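Long-range contact in CurF (Lyngbya majuscula, PDB 5DP2), which probably forms the cyclopropane ring of curacin A, as an NADP-binding cyclopropanase domain related to enoyl-acyl carrier protein reductases: residues 142-151 with 171-182. Numbering follows the deposited sequence. Where two conformers were deposited one is given.
With NAP (NADP nicotinamide-adenine-dinucleotide phosphate), chain B.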
ATOM      1  N   SER A 142       0.982   2.660   0.921  1.00  4.33           N
ATOM      2  CA  SER A 142       1.541   2.921  -0.411  1.00  4.49           C
ATOM      3  C   SER A 142       2.945   3.547  -0.330  1.00  4.10           C
ATOM      4  O   SER A 142       3.863   3.108  -1.023  1.00  4.36           O
ATOM      5  CB  SER A 142       0.592   3.770  -1.235  1.00  4.95           C
ATOM      6  OG  SER A 142      -0.658   3.136  -1.428  1.00  5.66           O
ATOM      7  N   PHE A 143       3.097   4.599   0.483  1.00  4.15           N
ATOM      8  CA  PHE A 143       4.412   5.223   0.605  1.00  4.36           C
ATOM      9  C   PHE A 143       5.403   4.379   1.360  1.00  4.12           C
ATOM     10  O   PHE A 143       6.600   4.422   1.037  1.00  4.60           O
ATOM     11  CB  PHE A 143       4.340   6.637   1.202  1.00  4.47           C
ATOM     12  CG  PHE A 143       3.868   7.690   0.229  1.00  4.59           C
ATOM     13  CD1 PHE A 143       4.784   8.348  -0.582  1.00  5.60           C
ATOM     14  CD2 PHE A 143       2.529   8.000   0.113  1.00  5.27           C
ATOM     15  CE1 PHE A 143       4.367   9.339  -1.461  1.00  6.53           C
ATOM     16  CE2 PHE A 143       2.112   9.012  -0.753  1.00  6.61           C
ATOM     17  CZ  PHE A 143       3.039   9.679  -1.536  1.00  7.19           C
ATOM     18  N   PHE A 144       4.993   3.660   2.415  1.00  4.10           N
ATOM     19  CA  PHE A 144       5.974   2.864   3.142  1.00  4.31           C
ATOM     20  C   PHE A 144       6.507   1.749   2.237  1.00  4.52           C
ATOM     21  O   PHE A 144       7.706   1.450   2.242  1.00  5.03           O
ATOM     22  CB  PHE A 144       5.428   2.331   4.475  1.00  4.66           C
ATOM     23  CG  PHE A 144       5.368   3.357   5.589  1.00  4.94           C
ATOM     24  CD1 PHE A 144       4.780   4.609   5.437  1.00  5.18           C
ATOM     25  CD2 PHE A 144       5.888   3.042   6.848  1.00  6.04           C
ATOM     26  CE1 PHE A 144       4.716   5.516   6.478  1.00  6.18           C
ATOM     27  CE2 PHE A 144       5.825   3.950   7.898  1.00  6.42           C
ATOM     28  CZ  PHE A 144       5.238   5.178   7.715  1.00  6.28           C
ATOM     29  N   THR A 145       5.615   1.129   1.433  1.00  4.57           N
ATOM     30  CA  THR A 145       6.032   0.089   0.492  1.00  4.82           C
ATOM     31  C   THR A 145       6.991   0.650  -0.546  1.00  4.71           C
ATOM     32  O   THR A 145       8.056   0.087  -0.811  1.00  5.22           O
ATOM     33  CB  THR A 145       4.782  -0.497  -0.192  1.00  5.23           C
ATOM     34  OG1 THR A 145       3.933  -1.114   0.785  1.00  6.01           O
ATOM     35  CG2 THR A 145       5.137  -1.563  -1.213  1.00  6.13           C
ATOM     36  N   ALA A 146       6.594   1.766  -1.166  1.00  4.67           N
ATOM     37  CA  ALA A 146       7.414   2.342  -2.228  1.00  5.09           C
ATOM     38  C   ALA A 146       8.759   2.845  -1.693  1.00  4.94           C
ATOM     39  O   ALA A 146       9.784   2.715  -2.359  1.00  5.45           O
ATOM     40  CB  ALA A 146       6.657   3.426  -2.949  1.00  6.03           C
ATOM     41  N   TYR A 147       8.769   3.435  -0.497  1.00  4.84           N
ATOM     42  CA  TYR A 147      10.021   3.934   0.073  1.00  5.17           C
ATOM     43  C   TYR A 147      10.948   2.789   0.433  1.00  4.93           C
ATOM     44  O   TYR A 147      12.152   2.819   0.135  1.00  5.41           O
ATOM     45  CB  TYR A 147       9.720   4.796   1.313  1.00  5.59           C
ATOM     46  CG  TYR A 147      10.950   5.489   1.862  1.00  6.14           C
ATOM     47  CD1 TYR A 147      11.381   6.694   1.340  1.00  8.45           C
ATOM     48  CD2 TYR A 147      11.671   4.952   2.910  1.00  9.16           C
ATOM     49  CE1 TYR A 147      12.483   7.351   1.848  1.00 10.29           C
ATOM     50  CE2 TYR A 147      12.802   5.596   3.414  1.00 10.53           C
ATOM     51  CZ  TYR A 147      13.199   6.799   2.868  1.00  9.82           C
ATOM     52  OH  TYR A 147      14.310   7.476   3.353  1.00 13.00           O
ATOM     53  N   TYR A 148      10.418   1.748   1.087  1.00  5.17           N
ATOM     54  CA  TYR A 148      11.262   0.612   1.426  1.00  5.39           C
ATOM     55  C   TYR A 148      11.881   0.006   0.175  1.00  5.21           C
ATOM     56  O   TYR A 148      13.078  -0.283   0.122  1.00  6.04           O
ATOM     57  CB  TYR A 148      10.450  -0.417   2.225  1.00  5.56           C
ATOM     58  CG  TYR A 148      11.279  -1.560   2.696  1.00  6.17           C
ATOM     59  CD1 TYR A 148      12.369  -1.364   3.539  1.00  7.49           C
ATOM     60  CD2 TYR A 148      10.978  -2.866   2.313  1.00  6.39           C
ATOM     61  CE1 TYR A 148      13.134  -2.416   3.995  1.00  8.72           C
ATOM     62  CE2 TYR A 148      11.727  -3.934   2.777  1.00  7.77           C
ATOM     63  CZ  TYR A 148      12.807  -3.713   3.620  1.00  8.21           C
ATOM     64  OH  TYR A 148      13.570  -4.769   4.080  1.00 12.22           O
ATOM     65  N   GLY A 149      11.062  -0.195  -0.863  1.00  5.07           N
ATOM     66  CA  GLY A 149      11.581  -0.785  -2.087  1.00  5.49           C
ATOM     67  C   GLY A 149      12.587   0.097  -2.811  1.00  5.31           C
ATOM     68  O   GLY A 149      13.651  -0.374  -3.233  1.00  6.29           O
ATOM     69  N   LEU A 150      12.211   1.352  -3.061  1.00  5.31           N
ATOM     70  CA  LEU A 150      13.044   2.244  -3.885  1.00  5.54           C
ATOM     71  C   LEU A 150      14.278   2.767  -3.153  1.00  5.87           C
ATOM     72  O   LEU A 150      15.335   2.903  -3.759  1.00  7.19           O
ATOM     73  CB  LEU A 150      12.235   3.415  -4.413  1.00  5.16           C
ATOM     74  CG  LEU A 150      11.114   3.082  -5.415  1.00  5.79           C
ATOM     75  CD1 LEU A 150      10.263   4.298  -5.632  1.00  7.71           C
ATOM     76  CD2 LEU A 150      11.647   2.550  -6.724  1.00  6.99           C
ATOM     77  N   HIS A 151      14.117   3.120  -1.878  1.00  6.25           N
ATOM     78  CA  HIS A 151      15.200   3.697  -1.097  1.00  6.86           C
ATOM     79  C   HIS A 151      16.001   2.619  -0.382  1.00  6.73           C
ATOM     80  O   HIS A 151      17.186   2.455  -0.611  1.00  9.92           O
ATOM     81  CB  HIS A 151      14.669   4.748  -0.132  1.00  7.25           C
ATOM     82  CG  HIS A 151      15.704   5.333   0.777  1.00  9.86           C
ATOM     83  ND1 HIS A 151      15.984   4.808   2.021  1.00 13.72           N
ATOM     84  CD2 HIS A 151      16.511   6.406   0.641  1.00 14.79           C
ATOM     85  CE1 HIS A 151      16.937   5.515   2.603  1.00 15.97           C
ATOM     86  NE2 HIS A 151      17.276   6.493   1.786  1.00 16.83           N
ATOM     87  N   ALA A 171       0.291   2.056  -4.795  1.00  4.99           N
ATOM     88  CA  ALA A 171       1.727   1.860  -4.686  1.00  4.70           C
ATOM     89  C   ALA A 171       2.456   2.566  -5.820  1.00  4.18           C
ATOM     90  O   ALA A 171       3.510   3.177  -5.624  1.00  4.70           O
ATOM     91  CB  ALA A 171       2.062   0.371  -4.640  1.00  5.64           C
ATOM     92  N   GLY A 172       1.901   2.446  -7.038  1.00  4.59           N
ATOM     93  CA  GLY A 172       2.529   3.052  -8.209  1.00  4.78           C
ATOM     94  C   GLY A 172       2.607   4.570  -8.132  1.00  4.24           C
ATOM     95  O   GLY A 172       3.649   5.164  -8.459  1.00  4.80           O
ATOM     96  N   GLN A 173       1.527   5.214  -7.693  1.00  4.47           N
ATOM     97  CA  GLN A 173       1.529   6.675  -7.582  1.00  4.63           C
ATOM     98  C   GLN A 173       2.555   7.133  -6.544  1.00  4.54           C
ATOM     99  O   GLN A 173       3.266   8.132  -6.738  1.00  5.11           O
ATOM    100  CB  GLN A 173       0.141   7.196  -7.203  1.00  4.77           C
ATOM    101  CG  GLN A 173      -0.837   7.194  -8.384  1.00  5.09           C
ATOM    102  CD  GLN A 173      -0.682   8.438  -9.245  1.00  5.36           C
ATOM    103  OE1 GLN A 173      -0.998   9.547  -8.796  1.00  7.17           O
ATOM    104  NE2 GLN A 173      -0.186   8.283 -10.454  1.00  6.49           N
ATOM    105  N   ALA A 174       2.612   6.429  -5.403  1.00  4.38           N
ATOM    106  CA  ALA A 174       3.620   6.746  -4.383  1.00  4.35           C
ATOM    107  C   ALA A 174       5.026   6.555  -4.935  1.00  4.38           C
ATOM    108  O   ALA A 174       5.920   7.386  -4.695  1.00  4.93           O
ATOM    109  CB  ALA A 174       3.411   5.895  -3.138  1.00  4.75           C
ATOM    110  N   ALA A 175       5.239   5.477  -5.675  1.00  4.27           N
ATOM    111  CA  ALA A 175       6.535   5.210  -6.283  1.00  4.49           C
ATOM    112  C   ALA A 175       6.920   6.294  -7.280  1.00  4.62           C
ATOM    113  O   ALA A 175       8.098   6.678  -7.336  1.00  5.20           O
ATOM    114  CB  ALA A 175       6.538   3.833  -6.922  1.00  4.80           C
ATOM    115  N   VAL A 176       5.974   6.798  -8.077  1.00  4.83           N
ATOM    116  CA  VAL A 176       6.314   7.886  -9.001  1.00  5.34           C
ATOM    117  C   VAL A 176       6.785   9.108  -8.214  1.00  5.29           C
ATOM    118  O   VAL A 176       7.807   9.716  -8.541  1.00  5.89           O
ATOM    119  CB  VAL A 176       5.131   8.247  -9.939  1.00  6.30           C
ATOM    120  CG1 VAL A 176       5.442   9.517 -10.713  1.00  7.62           C
ATOM    121  CG2 VAL A 176       4.829   7.099 -10.895  1.00  7.03           C
ATOM    122  N   GLN A 177       6.037   9.495  -7.185  1.00  5.02           N
ATOM    123  CA  GLN A 177       6.433  10.662  -6.407  1.00  5.24           C
ATOM    124  C   GLN A 177       7.826  10.467  -5.821  1.00  5.16           C
ATOM    125  O   GLN A 177       8.670  11.379  -5.858  1.00  5.84           O
ATOM    126  CB  GLN A 177       5.463  10.944  -5.256  1.00  5.62           C
ATOM    127  CG  GLN A 177       4.145  11.566  -5.667  1.00  6.63           C
ATOM    128  CD  GLN A 177       3.447  12.168  -4.461  1.00  6.60           C
ATOM    129  OE1 GLN A 177       4.082  12.838  -3.641  1.00  8.24           O
ATOM    130  NE2 GLN A 177       2.147  11.966  -4.364  1.00  6.68           N
ATOM    131  N   LEU A 178       8.088   9.307  -5.229  1.00  4.99           N
ATOM    132  CA  LEU A 178       9.382   9.060  -4.603  1.00  5.42           C
ATOM    133  C   LEU A 178      10.512   8.988  -5.627  1.00  5.96           C
ATOM    134  O   LEU A 178      11.592   9.558  -5.414  1.00  6.31           O
ATOM    135  CB  LEU A 178       9.329   7.774  -3.765  1.00  5.65           C
ATOM    136  CG  LEU A 178       8.674   7.961  -2.414  1.00  7.07           C
ATOM    137  CD1 LEU A 178       8.257   6.612  -1.858  1.00  9.01           C
ATOM    138  CD2 LEU A 178       9.616   8.660  -1.455  1.00  9.07           C
ATOM    139  N   ALA A 179      10.291   8.289  -6.737  1.00  5.65           N
ATOM    140  CA  ALA A 179      11.323   8.202  -7.744  1.00  5.65           C
ATOM    141  C   ALA A 179      11.716   9.599  -8.254  1.00  5.85           C
ATOM    142  O   ALA A 179      12.900   9.870  -8.466  1.00  7.36           O
ATOM    143  CB  ALA A 179      10.881   7.301  -8.884  1.00  6.62           C
ATOM    144  N   GLN A 180      10.727  10.457  -8.450  1.00  6.04           N
ATOM    145  CA  GLN A 180      11.070  11.815  -8.894  0.56  6.85           C
ATOM    146  C   GLN A 180      11.727  12.641  -7.798  1.00  6.98           C
ATOM    147  O   GLN A 180      12.659  13.397  -8.096  1.00  7.91           O
ATOM    148  CB  GLN A 180       9.852  12.482  -9.473  0.56  7.14           C
ATOM    149  CG  GLN A 180       9.360  11.688 -10.664  0.56  7.87           C
ATOM    150  CD  GLN A 180       8.490  12.479 -11.582  0.56  8.69           C
ATOM    151  OE1 GLN A 180       7.599  13.210 -11.157  0.56 12.05           O
ATOM    152  NE2 GLN A 180       8.772  12.365 -12.869  0.56 10.45           N
ATOM    153  N   PHE A 181      11.318  12.468  -6.538  1.00  7.07           N
ATOM    154  CA  PHE A 181      12.008  13.113  -5.412  1.00  7.70           C
ATOM    155  C   PHE A 181      13.488  12.717  -5.364  1.00  7.47           C
ATOM    156  O   PHE A 181      14.353  13.540  -5.051  1.00  9.21           O
ATOM    157  CB  PHE A 181      11.294  12.755  -4.092  1.00  8.47           C
ATOM    158  CG  PHE A 181      12.034  13.192  -2.849  1.00 10.39           C
ATOM    159  CD1 PHE A 181      12.077  14.516  -2.477  1.00 11.99           C
ATOM    160  CD2 PHE A 181      12.749  12.255  -2.093  1.00 12.13           C
ATOM    161  CE1 PHE A 181      12.784  14.907  -1.361  1.00 14.27           C
ATOM    162  CE2 PHE A 181      13.456  12.641  -0.970  1.00 14.91           C
ATOM    163  CZ  PHE A 181      13.467  13.971  -0.603  1.00 15.61           C
ATOM    164  N   PHE A 182      13.786  11.455  -5.688  1.00  7.35           N
ATOM    165  CA  PHE A 182      15.151  10.959  -5.702  1.00  7.84           C
ATOM    166  C   PHE A 182      15.896  11.330  -6.984  1.00  7.85           C
ATOM    167  O   PHE A 182      17.085  10.977  -7.111  1.00 10.68           O
ATOM    168  CB  PHE A 182      15.162   9.424  -5.541  1.00  8.69           C
ATOM    169  CG  PHE A 182      14.671   8.919  -4.226  1.00 10.22           C
ATOM    170  CD1 PHE A 182      15.038   9.516  -3.051  1.00 14.60           C
ATOM    171  CD2 PHE A 182      13.841   7.802  -4.176  1.00 12.39           C
ATOM    172  CE1 PHE A 182      14.570   9.035  -1.849  1.00 18.55           C
ATOM    173  CE2 PHE A 182      13.387   7.306  -2.971  1.00 13.70           C
ATOM    174  CZ  PHE A 182      13.739   7.955  -1.827  1.00 15.71           C
TER
HETATM  175  PA  NAP B 401      -3.534  -0.546  -6.890  0.91  5.73           P
HETATM  176  O1A NAP B 401      -4.224   0.736  -6.573  0.91  5.89           O
HETATM  177  O2A NAP B 401      -2.186  -0.511  -7.513  0.91  7.21           O
HETATM  178  O5B NAP B 401      -4.545  -1.411  -7.775  0.91  6.09           O
HETATM  179  C5B NAP B 401      -4.091  -2.543  -8.528  0.91  6.88           C
HETATM  180  C4B NAP B 401      -3.340  -2.153  -9.783  0.91  6.87           C
HETATM  181  O4B NAP B 401      -3.107  -3.320 -10.538  0.91  8.01           O
HETATM  182  C3B NAP B 401      -4.066  -1.173 -10.657  0.91  7.47           C
HETATM  183  O3B NAP B 401      -3.302   0.035 -10.699  0.91  8.85           O
HETATM  184  C2B NAP B 401      -4.152  -1.844 -12.041  0.91  6.26           C
HETATM  185  O2B NAP B 401      -3.781  -1.089 -13.160  0.91  6.50           O
HETATM  186  C1B NAP B 401      -3.139  -2.967 -11.936  0.91  6.89           C
HETATM  187  N9A NAP B 401      -3.511  -4.187 -12.641  0.91  7.20           N
HETATM  188  C8A NAP B 401      -4.304  -5.208 -12.166  0.91  9.94           C
HETATM  189  N7A NAP B 401      -4.428  -6.185 -13.094  0.91 11.23           N
HETATM  190  C5A NAP B 401      -3.705  -5.793 -14.153  0.91  8.87           C
HETATM  191  C6A NAP B 401      -3.415  -6.351 -15.433  0.91 10.50           C
HETATM  192  N6A NAP B 401      -3.927  -7.549 -15.777  0.91 14.12           N
HETATM  193  N1A NAP B 401      -2.631  -5.668 -16.258  0.91 10.48           N
HETATM  194  C2A NAP B 401      -2.140  -4.482 -15.883  0.91  8.65           C
HETATM  195  N3A NAP B 401      -2.337  -3.861 -14.716  0.91  6.87           N
HETATM  196  C4A NAP B 401      -3.127  -4.508 -13.874  0.91  6.92           C
HETATM  197  O3  NAP B 401      -3.446  -1.455  -5.565  0.91  5.81           O
HETATM  198  PN  NAP B 401      -2.446  -1.347  -4.319  0.91  5.26           P
HETATM  199  O1N NAP B 401      -3.232  -1.646  -3.101  0.91  5.57           O
HETATM  200  O2N NAP B 401      -1.661  -0.069  -4.378  0.91  6.92           O
HETATM  201  O5D NAP B 401      -1.511  -2.576  -4.579  0.91  7.01           O
HETATM  202  C5D NAP B 401      -0.636  -2.556  -5.730  0.91  8.65           C
HETATM  203  C4D NAP B 401      -0.114  -3.988  -6.012  0.91  8.42           C
HETATM  204  O4D NAP B 401       0.944  -4.239  -5.125  0.91  9.49           O
HETATM  205  C3D NAP B 401      -1.134  -5.104  -5.758  0.91  9.11           C
HETATM  206  O3D NAP B 401      -0.806  -6.203  -6.619  0.91 12.73           O
HETATM  207  C2D NAP B 401      -0.917  -5.438  -4.304  0.91  9.79           C
HETATM  208  O2D NAP B 401      -1.331  -6.780  -4.027  0.91 14.82           O
HETATM  209  C1D NAP B 401       0.568  -5.238  -4.161  0.91  8.87           C
HETATM  210  N1N NAP B 401       1.137  -4.740  -2.889  0.91  8.67           N
HETATM  211  C2N NAP B 401       2.125  -5.437  -2.283  0.91  8.23           C
HETATM  212  C3N NAP B 401       2.712  -5.015  -1.094  0.91  8.37           C
HETATM  213  C7N NAP B 401       3.800  -5.820  -0.471  0.91  8.67           C
HETATM  214  O7N NAP B 401       4.105  -5.490   0.655  0.91 11.10           O
HETATM  215  N7N NAP B 401       4.369  -6.830  -1.182  0.91  9.26           N
HETATM  216  C4N NAP B 401       2.266  -3.827  -0.504  0.91  9.36           C
HETATM  217  C5N NAP B 401       1.252  -3.128  -1.146  0.91  9.48           C
HETATM  218  C6N NAP B 401       0.696  -3.593  -2.344  0.91  9.50           C
HETATM  219  P2B NAP B 401      -4.683   0.056 -13.815  0.91  6.51           P
HETATM  220  O1X NAP B 401      -4.727   1.201 -12.812  0.91  6.19           O
HETATM  221  O2X NAP B 401      -3.925   0.391 -15.068  0.91  6.96           O
HETATM  222  O3X NAP B 401      -6.048  -0.542 -14.056  0.91  7.91           O
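Ala174 sets its methyl over one face of the Phe143 ring, CB lying 3.7 Å from the ring centroid and 8° off the ring normal, a CH-pi contact. At the ring's edge stands the amide of Gln177, its plane turned 80° from the ring and NE2 3.7 Å from Phe143 CZ; the amide oxygen is taken by the backbone N of Lys309. With CG anti to the carbonyl carbon (chi1 -77°), the ring swings over to the methyl. Were Phe143 cut back to an alanine, the Ala174 methyl would probably lose its aromatic cover and a gap open beside Leu178 and Gln177. The Tyr147 ring has His151 CB over one face and Leu178 CD2 at its edge, while its hydroxyl bonds to Asp298 and stands over the centre of the His151 ring. Phe182 turns an edge to Tyr147, CE1 of the tyrosine lying 3.9 Å from CZ of the phenylalanine; its ring and that of His151 are offset, their centroids 5.8 Å apart, and scarcely overlap.

Alongside the rings the helices interlock by knobs into holes. Ala146 sits among Ala171, Ala174, Ala175 and Leu178, and Leu178 fills the hole made by Phe143, Ala146, Tyr147 and Leu150. Small residues let the axes approach to 8.1 Å. Leu150 CD1 packs against the Ala175 backbone, 3.6 Å from its O.

No hydrogen bond joins the helices, so apolar contact holds them together; the polar ends of Tyr147 and Gln177 find partners outside it. At the N-terminal end of the Rossmann-type helix 170-181, Ala171 N donates a 2.9 Å bond to O2N of the NADP diphosphate, and Thr145 OG1 lies 3.4 Å from nicotinamide C4N. The apolar interface thus ties a diphosphate-binding helix to one that lines the nicotinamide pocket.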